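Local coordinates for dipeptide Epimerase (Enterococcus faecalis V583, PDB 3JW7), which belongs to the enolase-type mandelate racemase/muconate lactonizing enzyme family, magnesium-binding proteins that pair a capping domain with a TIM barrel, at residues 21-26 and 189-194; 130-135 and 157-162; 213-218 and 238-243. All blocks are in the same frame, centred on the assembly; numbering follows the deposited sequence.

From the N terminus, the chain runs through the three-stranded antiparallel sheet of the N-terminal domain, where the turn 21-26 between strands 3-21 and 24-38 meets 189-194, 163 residues further on, and closes interaction 1. Interaction 2 lies wholly within that long loop: 130-135 meets 157-162 across helix 140-152, at the start of the barrel. Interaction 3 begins after interaction 1 has closed and repeats the strand-helix-strand step with 213-218 and 238-243; none of the loops cross. Interaction 1 ties the N-terminal domain to the barrel, and the other two join neighbouring barrel strands. All three touch the bound tyrosine, and K161-D189 and K159-E215 salt bridges connect them.

Interaction 1 (21-26 and 189-194); sequences IALGTI and DANQAW. With MG (magnesium ion), chain L; TYR (tyrosine), chain J.
A22 presses its methyl group into the bend of 189-194: CB lies 3.4 Å from A190 O, rests on CB of N191, and meets CB of A193 at 3.9 Å. L23 covers the next part of the bend. Its CD2 stands 3.5 Å from N191 O, and both of its methyls reach NE2 of Q192, the two side chains crossing at about a right angle. I21 adds CB, 3.7 Å from N191 OD1. With CG1 in the cleft flanked by the residue's own N and C (chi1 64°), CD1 is carried to both the N191 carboxamide and the ring of the bound tyrosine.

Two tight turns meet here, a type I turn from I21 to G24 in the N-terminal domain and a type I' turn from A190 to A193 that follows barrel strand 185-189. As in enolase-type enzymes generally, the smaller domain thus reaches over the C-terminal ends of the barrel strands, where ligand and metal sit.

Polar linkage between the segments runs through a water that accepts from A22 N at 2.9 Å and lies 2.8 Å from N191 OD1, to which it can donate; K161 NZ also binds OD1. The other end of the carboxamide, ND2, gives a nearly straight bond (166°) to OXT of the tyrosine at 3.0 Å and also donates to E241 OE2, which accepts from Q192 NE2 as well; Q192 OE1 accepts from R220 N.

D189 OD2 coordinates the magnesium at 2.3 Å, alongside E215, D240 and the tyrosine OXT. Its OD1 accepts from N191 N, forming an Asx turn, and from a metal-bound water, so both oxygens are held and the carboxylate's rotation is fixed.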
loop_
_atom_site.group_PDB
_atom_site.type_symbol
_atom_site.label_atom_id
_atom_site.label_comp_id
_atom_site.label_asym_id
_atom_site.label_seq_id
_atom_site.Cartn_x
_atom_site.Cartn_y
_atom_site.Cartn_z
ATOM N N ILE A 21 9.395 -9.237 8.233
ATOM C CA ILE A 21 9.780 -9.138 6.834
ATOM C C ILE A 21 11.290 -8.963 6.850
ATOM O O ILE A 21 11.893 -8.868 7.921
ATOM C CB ILE A 21 9.113 -7.946 6.094
ATOM C CG1 ILE A 21 9.567 -6.613 6.694
ATOM C CG2 ILE A 21 7.589 -8.095 6.146
ATOM C CD1 ILE A 21 9.322 -5.429 5.771
ATOM N N ALA A 22 11.900 -8.921 5.674
ATOM C CA ALA A 22 13.343 -8.787 5.579
ATOM C C ALA A 22 13.905 -7.557 6.301
ATOM O O ALA A 22 15.022 -7.595 6.809
ATOM C CB ALA A 22 13.758 -8.763 4.112
ATOM N N LEU A 23 13.117 -6.489 6.363
ATOM C CA LEU A 23 13.536 -5.232 6.982
ATOM C C LEU A 23 13.347 -5.127 8.490
ATOM O O LEU A 23 13.941 -4.260 9.129
ATOM C CB LEU A 23 12.801 -4.067 6.323
ATOM C CG LEU A 23 12.919 -3.971 4.801
ATOM C CD1 LEU A 23 12.035 -2.839 4.291
ATOM C CD2 LEU A 23 14.365 -3.742 4.409
ATOM N N GLY A 24 12.516 -5.990 9.057
ATOM C CA GLY A 24 12.283 -5.936 10.487
ATOM C C GLY A 24 10.939 -6.524 10.869
ATOM O O GLY A 24 10.292 -7.193 10.066
ATOM N N THR A 25 10.512 -6.251 12.095
ATOM C CA THR A 25 9.252 -6.768 12.601
ATOM C C THR A 25 8.342 -5.661 13.109
ATOM O O THR A 25 8.800 -4.588 13.505
ATOM C CB THR A 25 9.494 -7.731 13.766
ATOM O OG1 THR A 25 9.968 -6.987 14.897
ATOM C CG2 THR A 25 10.528 -8.775 13.386
ATOM N N ILE A 26 7.042 -5.927 13.090
ATOM C CA ILE A 26 6.066 -4.971 13.580
ATOM C C ILE A 26 5.107 -5.740 14.482
ATOM O O ILE A 26 4.762 -6.892 14.203
ATOM C CB ILE A 26 5.298 -4.302 12.421
ATOM C CG1 ILE A 26 4.303 -3.279 12.978
ATOM C CG2 ILE A 26 4.595 -5.355 11.578
ATOM C CD1 ILE A 26 3.555 -2.500 11.904
ATOM N N ASP A 189 8.018 -11.490 -2.245
ATOM C CA ASP A 189 8.495 -10.162 -1.878
ATOM C C ASP A 189 9.720 -10.345 -0.995
ATOM O O ASP A 189 9.612 -10.821 0.133
ATOM C CB ASP A 189 7.413 -9.400 -1.116
ATOM C CG ASP A 189 7.771 -7.939 -0.900
ATOM O OD1 ASP A 189 8.969 -7.594 -1.010
ATOM O OD2 ASP A 189 6.853 -7.145 -0.607
ATOM N N ALA A 190 10.881 -9.955 -1.513
ATOM C CA ALA A 190 12.144 -10.094 -0.799
ATOM C C ALA A 190 12.532 -8.866 0.011
ATOM O O ALA A 190 13.509 -8.896 0.753
ATOM C CB ALA A 190 13.256 -10.425 -1.788
ATOM N N ASN A 191 11.763 -7.791 -0.133
ATOM C CA ASN A 191 12.032 -6.542 0.576
ATOM C C ASN A 191 13.510 -6.136 0.587
ATOM O O ASN A 191 14.105 -5.907 1.650
ATOM C CB ASN A 191 11.480 -6.600 2.010
ATOM C CG ASN A 191 9.967 -6.408 2.063
ATOM O OD1 ASN A 191 9.222 -7.326 2.412
ATOM N ND2 ASN A 191 9.505 -5.210 1.704
ATOM N N GLN A 192 14.089 -6.063 -0.613
ATOM C CA GLN A 192 15.474 -5.632 -0.831
ATOM C C GLN A 192 16.580 -6.549 -0.313
ATOM O O GLN A 192 17.745 -6.155 -0.309
ATOM C CB GLN A 192 15.693 -4.258 -0.193
ATOM C CG GLN A 192 14.607 -3.231 -0.463
ATOM C CD GLN A 192 14.822 -1.970 0.342
ATOM O OE1 GLN A 192 15.824 -1.273 0.165
ATOM N NE2 GLN A 192 13.890 -1.669 1.242
ATOM N N ALA A 193 16.225 -7.759 0.097
ATOM C CA ALA A 193 17.186 -8.692 0.692
ATOM C C ALA A 193 18.253 -9.368 -0.164
ATOM O O ALA A 193 19.311 -9.728 0.355
ATOM C CB ALA A 193 16.416 -9.768 1.461
ATOM N N TRP A 194 17.996 -9.548 -1.454
ATOM C CA TRP A 194 18.950 -10.242 -2.310
ATOM C C TRP A 194 19.863 -9.393 -3.182
ATOM O O TRP A 194 19.508 -8.293 -3.593
ATOM C CB TRP A 194 18.217 -11.198 -3.249
ATOM C CG TRP A 194 17.279 -12.163 -2.608
ATOM C CD1 TRP A 194 17.426 -12.787 -1.403
ATOM C CD2 TRP A 194 16.072 -12.672 -3.181
ATOM N NE1 TRP A 194 16.381 -13.658 -1.192
ATOM C CE2 TRP A 194 15.536 -13.605 -2.269
ATOM C CE3 TRP A 194 15.392 -12.430 -4.382
ATOM C CZ2 TRP A 194 14.349 -14.297 -2.517
ATOM C CZ3 TRP A 194 14.209 -13.118 -4.632
ATOM C CH2 TRP A 194 13.700 -14.041 -3.701
HETATM MG MG MG L . 6.681 -4.885 -1.092
HETATM N N TYR J . 3.652 -4.003 3.140
HETATM C CA TYR J . 5.029 -3.679 2.785
HETATM C C TYR J . 5.413 -4.212 1.405
HETATM O O TYR J . 4.536 -4.216 0.512
HETATM C CB TYR J . 5.985 -4.228 3.850
HETATM C CG TYR J . 5.805 -3.636 5.238
HETATM C CD1 TYR J . 5.856 -4.448 6.368
HETATM C CD2 TYR J . 5.632 -2.262 5.427
HETATM C CE1 TYR J . 5.743 -3.918 7.654
HETATM C CE2 TYR J . 5.521 -1.716 6.720
HETATM C CZ TYR J . 5.581 -2.558 7.826
HETATM O OH TYR J . 5.499 -2.051 9.106
HETATM O OXT TYR J . 6.589 -4.598 1.230
HETATM O O HOH W 1 10.449 -9.650 3.291
HETATM O O HOH W 2 9.046 -4.983 -1.635
#

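Interaction 2 (130-135 and 157-162); sequences ITDITL and TLKIKV. With ILE (isoleucine), chain I; TYR (tyrosine), chain J.
The first beta-alpha-beta unit of the barrel, strand 128-135, helix 140-152 and strand 157-161, brings T134 beside K159 and L135 beside I160 in parallel register. K159 N donates to I133 O at 2.9 Å in a straight bond (180°); L135 N returns one to K159 O, also 2.9 Å, and K161 N reaches L135 O at 3.1 Å. The faces differ in character. Toward helix 140-152, I133 CG2 and L158 CD2 lie side by side at 3.6 Å, with L135 CD1 beside L158 CD1.

On the ligand face, K159 runs fully extended, its CG anti to the backbone N (chi1 175°), passing T134 OG1 and D132 OD2 with its methylenes; that carboxylate is salt-bridged to R187. K159 NZ then donates to the bound tyrosine O at 2.9 Å. K161, folded at its second torsion (chi2 -67°), lays CG 3.5 Å from T134 CG2 and donates from NZ to the isoleucine O at 2.9 Å. T134 OG1 accepts from the isoleucine N at 2.9 Å. Because K159 NZ also binds E215 and K161 NZ also binds D189, both of them magnesium ligands, one set of polar contacts couples the bound groups to the metal site.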
loop_
_atom_site.group_PDB
_atom_site.type_symbol
_atom_site.label_atom_id
_atom_site.label_comp_id
_atom_site.label_asym_id
_atom_site.label_seq_id
_atom_site.Cartn_x
_atom_site.Cartn_y
_atom_site.Cartn_z
ATOM N N ILE A 130 -10.156 -7.250 -5.284
ATOM C CA ILE A 130 -9.770 -8.524 -4.700
ATOM C C ILE A 130 -8.330 -8.400 -4.229
ATOM O O ILE A 130 -7.434 -8.078 -5.010
ATOM C CB ILE A 130 -9.871 -9.672 -5.723
ATOM C CG1 ILE A 130 -11.335 -9.885 -6.110
ATOM C CG2 ILE A 130 -9.272 -10.951 -5.128
ATOM C CD1 ILE A 130 -11.537 -10.873 -7.244
ATOM N N THR A 131 -8.114 -8.650 -2.945
ATOM C CA THR A 131 -6.780 -8.546 -2.382
ATOM C C THR A 131 -6.142 -9.885 -2.051
ATOM O O THR A 131 -6.832 -10.882 -1.839
ATOM C CB THR A 131 -6.794 -7.708 -1.084
ATOM O OG1 THR A 131 -5.474 -7.666 -0.536
ATOM C CG2 THR A 131 -7.745 -8.331 -0.042
ATOM N N ASP A 132 -4.814 -9.901 -2.031
ATOM C CA ASP A 132 -4.080 -11.088 -1.646
ATOM C C ASP A 132 -3.982 -10.971 -0.126
ATOM O O ASP A 132 -4.626 -10.117 0.484
ATOM C CB ASP A 132 -2.665 -11.089 -2.249
ATOM C CG ASP A 132 -1.807 -9.895 -1.793
ATOM O OD1 ASP A 132 -2.000 -9.387 -0.668
ATOM O OD2 ASP A 132 -0.908 -9.475 -2.558
ATOM N N ILE A 133 -3.197 -11.841 0.488
ATOM C CA ILE A 133 -2.968 -11.772 1.919
ATOM C C ILE A 133 -1.507 -12.147 2.046
ATOM O O ILE A 133 -1.014 -12.998 1.301
ATOM C CB ILE A 133 -3.873 -12.744 2.736
ATOM C CG1 ILE A 133 -3.665 -12.488 4.238
ATOM C CG2 ILE A 133 -3.554 -14.194 2.393
ATOM C CD1 ILE A 133 -4.733 -13.104 5.144
ATOM N N THR A 134 -0.813 -11.489 2.965
ATOM C CA THR A 134 0.610 -11.708 3.181
ATOM C C THR A 134 0.967 -12.723 4.257
ATOM O O THR A 134 0.339 -12.776 5.314
ATOM C CB THR A 134 1.303 -10.370 3.545
ATOM O OG1 THR A 134 1.086 -9.427 2.491
ATOM C CG2 THR A 134 2.805 -10.571 3.737
ATOM N N LEU A 135 1.988 -13.521 3.964
ATOM C CA LEU A 135 2.503 -14.524 4.886
ATOM C C LEU A 135 3.869 -14.023 5.328
ATOM O O LEU A 135 4.792 -13.922 4.515
ATOM C CB LEU A 135 2.667 -15.879 4.188
ATOM C CG LEU A 135 1.411 -16.532 3.599
ATOM C CD1 LEU A 135 1.784 -17.856 2.948
ATOM C CD2 LEU A 135 0.381 -16.748 4.692
ATOM N N THR A 157 -4.785 -15.849 -3.887
ATOM C CA THR A 157 -3.493 -15.233 -4.141
ATOM C C THR A 157 -2.792 -14.961 -2.823
ATOM O O THR A 157 -3.333 -14.275 -1.961
ATOM C CB THR A 157 -3.648 -13.907 -4.878
ATOM O OG1 THR A 157 -4.400 -14.116 -6.079
ATOM C CG2 THR A 157 -2.276 -13.324 -5.211
ATOM N N LEU A 158 -1.589 -15.502 -2.678
ATOM C CA LEU A 158 -0.809 -15.323 -1.463
ATOM C C LEU A 158 0.478 -14.560 -1.759
ATOM O O LEU A 158 1.167 -14.848 -2.733
ATOM C CB LEU A 158 -0.452 -16.688 -0.867
ATOM C CG LEU A 158 -1.613 -17.656 -0.644
ATOM C CD1 LEU A 158 -1.065 -18.984 -0.137
ATOM C CD2 LEU A 158 -2.613 -17.062 0.341
ATOM N N LYS A 159 0.793 -13.582 -0.913
ATOM C CA LYS A 159 2.013 -12.799 -1.067
ATOM C C LYS A 159 3.001 -13.373 -0.056
ATOM O O LYS A 159 2.811 -13.240 1.150
ATOM C CB LYS A 159 1.738 -11.318 -0.781
ATOM C CG LYS A 159 2.980 -10.441 -0.804
ATOM C CD LYS A 159 2.617 -8.961 -0.875
ATOM C CE LYS A 159 3.815 -8.084 -0.551
ATOM N NZ LYS A 159 3.578 -6.641 -0.858
ATOM N N ILE A 160 4.046 -14.019 -0.561
ATOM C CA ILE A 160 5.048 -14.672 0.281
ATOM C C ILE A 160 6.254 -13.811 0.624
ATOM O O ILE A 160 6.992 -13.390 -0.261
ATOM C CB ILE A 160 5.585 -15.954 -0.404
ATOM C CG1 ILE A 160 4.421 -16.866 -0.791
ATOM C CG2 ILE A 160 6.561 -16.663 0.517
ATOM C CD1 ILE A 160 4.847 -18.131 -1.544
ATOM N N LYS A 161 6.461 -13.564 1.915
ATOM C CA LYS A 161 7.612 -12.784 2.348
ATOM C C LYS A 161 8.834 -13.694 2.477
ATOM O O LYS A 161 8.765 -14.774 3.072
ATOM C CB LYS A 161 7.338 -12.107 3.696
ATOM C CG LYS A 161 6.306 -10.981 3.648
ATOM C CD LYS A 161 6.821 -9.794 2.834
ATOM C CE LYS A 161 5.803 -8.652 2.820
ATOM N NZ LYS A 161 6.336 -7.466 2.065
ATOM N N VAL A 162 9.952 -13.249 1.918
ATOM C CA VAL A 162 11.197 -14.002 1.975
ATOM C C VAL A 162 12.334 -13.019 2.202
ATOM O O VAL A 162 12.097 -11.814 2.282
ATOM C CB VAL A 162 11.457 -14.766 0.646
ATOM C CG1 VAL A 162 10.376 -15.801 0.419
ATOM C CG2 VAL A 162 11.493 -13.790 -0.520
HETATM N N ILE I . 1.052 -6.507 2.809
HETATM C CA ILE I . 1.711 -5.386 3.539
HETATM C C ILE I . 3.171 -5.244 3.130
HETATM O O ILE I . 3.837 -6.235 2.815
HETATM C CB ILE I . 1.674 -5.591 5.076
HETATM C CG1 ILE I . 2.215 -6.977 5.419
HETATM C CG2 ILE I . 0.261 -5.361 5.602
HETATM C CD1 ILE I . 2.548 -7.175 6.896
HETATM N N TYR J . 3.652 -4.003 3.140
HETATM C CA TYR J . 5.029 -3.679 2.785
HETATM C C TYR J . 5.413 -4.212 1.405
HETATM O O TYR J . 4.536 -4.216 0.512
HETATM C CB TYR J . 5.985 -4.228 3.850
HETATM C CG TYR J . 5.805 -3.636 5.238
HETATM C CD1 TYR J . 5.856 -4.448 6.368
HETATM C CD2 TYR J . 5.632 -2.262 5.427
HETATM C CE1 TYR J . 5.743 -3.918 7.654
HETATM C CE2 TYR J . 5.521 -1.716 6.720
HETATM C CZ TYR J . 5.581 -2.558 7.826
HETATM O OH TYR J . 5.499 -2.051 9.106
HETATM O OXT TYR J . 6.589 -4.598 1.230
HETATM O O HOH W 3 -6.859 -13.518 -3.058
#

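Interaction 3 (213-218 and 238-243); sequences LVEQPV and MADESC. With MG (magnesium ion), chain L; TYR (tyrosine), chain J.
This is a buried parallel strand pairing that runs on into a metal site, at the C-terminal ends of barrel strands 211-215 and 236-239, with E215 and M238 in register. M238 N donates to V214 O at 2.9 Å and Q216 N to M238 O at 2.8 Å.

Beyond the strands, the Q216 carboxamide joins the two loops. Its OE1 receives D240 N in the carbonyl plane at 2.9 Å and S242 N from above that plane at 3.2 Å. Its NE2 donates to S242 OG at 2.8 Å and, in the amide plane, to V218 O, so four bonds fix the rotation of the group. E241 OE1 lies over the Q216 methylenes and accepts from the water on the metal, while its OE2 accepts from Q192 and N191.

E215 and M238 point the same way, with SD of M238 3.4 Å from CG of E215. The E215 side chain leaves the backbone at chi1 -108°, away from a staggered position, and carries OE2 to 2.3 Å from magnesium; D240 OD2 binds the magnesium at 2.3 Å, the two carboxylate planes being 43° apart. Salt bridges hold the other oxygens: E215 OE1 to K159, D240 OD1 to K264 and K267.

Strand 185-189 pairs along the far edge of 211-215, M238 packs on V260 of strand 260-263, and S242 touches L223 and L226 of helix 223-232.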
loop_
_atom_site.group_PDB
_atom_site.type_symbol
_atom_site.label_atom_id
_atom_site.label_comp_id
_atom_site.label_asym_id
_atom_site.label_seq_id
_atom_site.Cartn_x
_atom_site.Cartn_y
_atom_site.Cartn_z
ATOM N N LEU A 213 5.074 -13.165 -9.656
ATOM C CA LEU A 213 5.967 -12.026 -9.759
ATOM C C LEU A 213 6.828 -11.980 -8.514
ATOM O O LEU A 213 6.566 -12.692 -7.545
ATOM C CB LEU A 213 5.152 -10.726 -9.877
ATOM C CG LEU A 213 4.237 -10.322 -8.705
ATOM C CD1 LEU A 213 5.050 -9.681 -7.579
ATOM C CD2 LEU A 213 3.189 -9.333 -9.208
ATOM N N VAL A 214 7.866 -11.153 -8.563
ATOM C CA VAL A 214 8.753 -10.964 -7.432
ATOM C C VAL A 214 8.878 -9.469 -7.183
ATOM O O VAL A 214 9.201 -8.699 -8.092
ATOM C CB VAL A 214 10.159 -11.540 -7.689
ATOM C CG1 VAL A 214 11.036 -11.315 -6.465
ATOM C CG2 VAL A 214 10.059 -13.039 -8.011
ATOM N N GLU A 215 8.616 -9.074 -5.942
ATOM C CA GLU A 215 8.684 -7.682 -5.524
ATOM C C GLU A 215 10.047 -7.306 -4.950
ATOM O O GLU A 215 10.627 -8.066 -4.169
ATOM C CB GLU A 215 7.640 -7.420 -4.441
ATOM C CG GLU A 215 6.461 -6.594 -4.867
ATOM C CD GLU A 215 5.515 -6.323 -3.712
ATOM O OE1 GLU A 215 4.701 -7.207 -3.384
ATOM O OE2 GLU A 215 5.598 -5.226 -3.124
ATOM N N GLN A 216 10.529 -6.126 -5.346
ATOM C CA GLN A 216 11.782 -5.534 -4.879
ATOM C C GLN A 216 12.826 -6.528 -4.368
ATOM O O GLN A 216 13.112 -6.580 -3.173
ATOM C CB GLN A 216 11.465 -4.529 -3.768
ATOM C CG GLN A 216 12.577 -3.549 -3.439
ATOM C CD GLN A 216 12.808 -2.546 -4.552
ATOM O OE1 GLN A 216 11.860 -2.010 -5.132
ATOM N NE2 GLN A 216 14.070 -2.279 -4.850
ATOM N N PRO A 217 13.429 -7.309 -5.273
ATOM C CA PRO A 217 14.438 -8.287 -4.855
ATOM C C PRO A 217 15.743 -7.696 -4.328
ATOM O O PRO A 217 16.418 -8.310 -3.491
ATOM C CB PRO A 217 14.640 -9.129 -6.117
ATOM C CG PRO A 217 14.369 -8.163 -7.222
ATOM C CD PRO A 217 13.141 -7.427 -6.712
ATOM N N VAL A 218 16.083 -6.498 -4.797
ATOM C CA VAL A 218 17.320 -5.832 -4.407
ATOM C C VAL A 218 17.154 -4.504 -3.662
ATOM O O VAL A 218 16.051 -3.960 -3.557
ATOM C CB VAL A 218 18.205 -5.584 -5.654
ATOM C CG1 VAL A 218 18.407 -6.886 -6.413
ATOM C CG2 VAL A 218 17.557 -4.547 -6.562
ATOM N N MET A 238 8.562 -6.492 -9.814
ATOM C CA MET A 238 7.841 -5.311 -9.347
ATOM C C MET A 238 8.704 -4.431 -8.461
ATOM O O MET A 238 9.445 -4.924 -7.605
ATOM C CB MET A 238 6.594 -5.725 -8.554
ATOM C CG MET A 238 5.729 -4.551 -8.082
ATOM S SD MET A 238 4.348 -5.064 -7.054
ATOM C CE MET A 238 3.300 -5.864 -8.254
ATOM N N ALA A 239 8.620 -3.125 -8.674
ATOM C CA ALA A 239 9.373 -2.201 -7.847
ATOM C C ALA A 239 8.459 -1.769 -6.716
ATOM O O ALA A 239 7.262 -1.581 -6.923
ATOM C CB ALA A 239 9.803 -0.981 -8.657
ATOM N N ASP A 240 9.020 -1.637 -5.519
ATOM C CA ASP A 240 8.252 -1.159 -4.383
ATOM C C ASP A 240 9.043 -0.040 -3.727
ATOM O O ASP A 240 8.822 1.129 -4.032
ATOM C CB ASP A 240 7.975 -2.270 -3.368
ATOM C CG ASP A 240 7.179 -1.774 -2.172
ATOM O OD1 ASP A 240 6.760 -0.592 -2.176
ATOM O OD2 ASP A 240 6.969 -2.563 -1.226
ATOM N N GLU A 241 9.982 -0.389 -2.852
ATOM C CA GLU A 241 10.768 0.633 -2.167
ATOM C C GLU A 241 11.555 1.531 -3.120
ATOM O O GLU A 241 11.930 2.642 -2.748
ATOM C CB GLU A 241 11.714 -0.008 -1.142
ATOM C CG GLU A 241 10.993 -0.677 0.011
ATOM C CD GLU A 241 10.872 -2.176 -0.160
ATOM O OE1 GLU A 241 10.485 -2.623 -1.262
ATOM O OE2 GLU A 241 11.162 -2.903 0.813
ATOM N N SER A 242 11.803 1.056 -4.341
ATOM C CA SER A 242 12.522 1.851 -5.335
ATOM C C SER A 242 11.626 2.922 -5.951
ATOM O O SER A 242 12.106 3.794 -6.678
ATOM C CB SER A 242 13.066 0.964 -6.460
ATOM O OG SER A 242 14.216 0.249 -6.042
ATOM N N CYS A 243 10.329 2.869 -5.670
ATOM C CA CYS A 243 9.416 3.866 -6.232
ATOM C C CYS A 243 8.474 4.456 -5.186
ATOM O O CYS A 243 7.511 3.816 -4.769
ATOM C CB CYS A 243 8.610 3.243 -7.376
ATOM S SG CYS A 243 7.615 4.429 -8.328
HETATM MG MG MG L . 6.681 -4.885 -1.092
HETATM N N TYR J . 3.652 -4.003 3.140
HETATM C CA TYR J . 5.029 -3.679 2.785
HETATM C C TYR J . 5.413 -4.212 1.405
HETATM O O TYR J . 4.536 -4.216 0.512
HETATM C CB TYR J . 5.985 -4.228 3.850
HETATM C CG TYR J . 5.805 -3.636 5.238
HETATM C CD1 TYR J . 5.856 -4.448 6.368
HETATM C CD2 TYR J . 5.632 -2.262 5.427
HETATM C CE1 TYR J . 5.743 -3.918 7.654
HETATM C CE2 TYR J . 5.521 -1.716 6.720
HETATM C CZ TYR J . 5.581 -2.558 7.826
HETATM O OH TYR J . 5.499 -2.051 9.106
HETATM O OXT TYR J . 6.589 -4.598 1.230
HETATM O O HOH W 2 9.046 -4.983 -1.635
#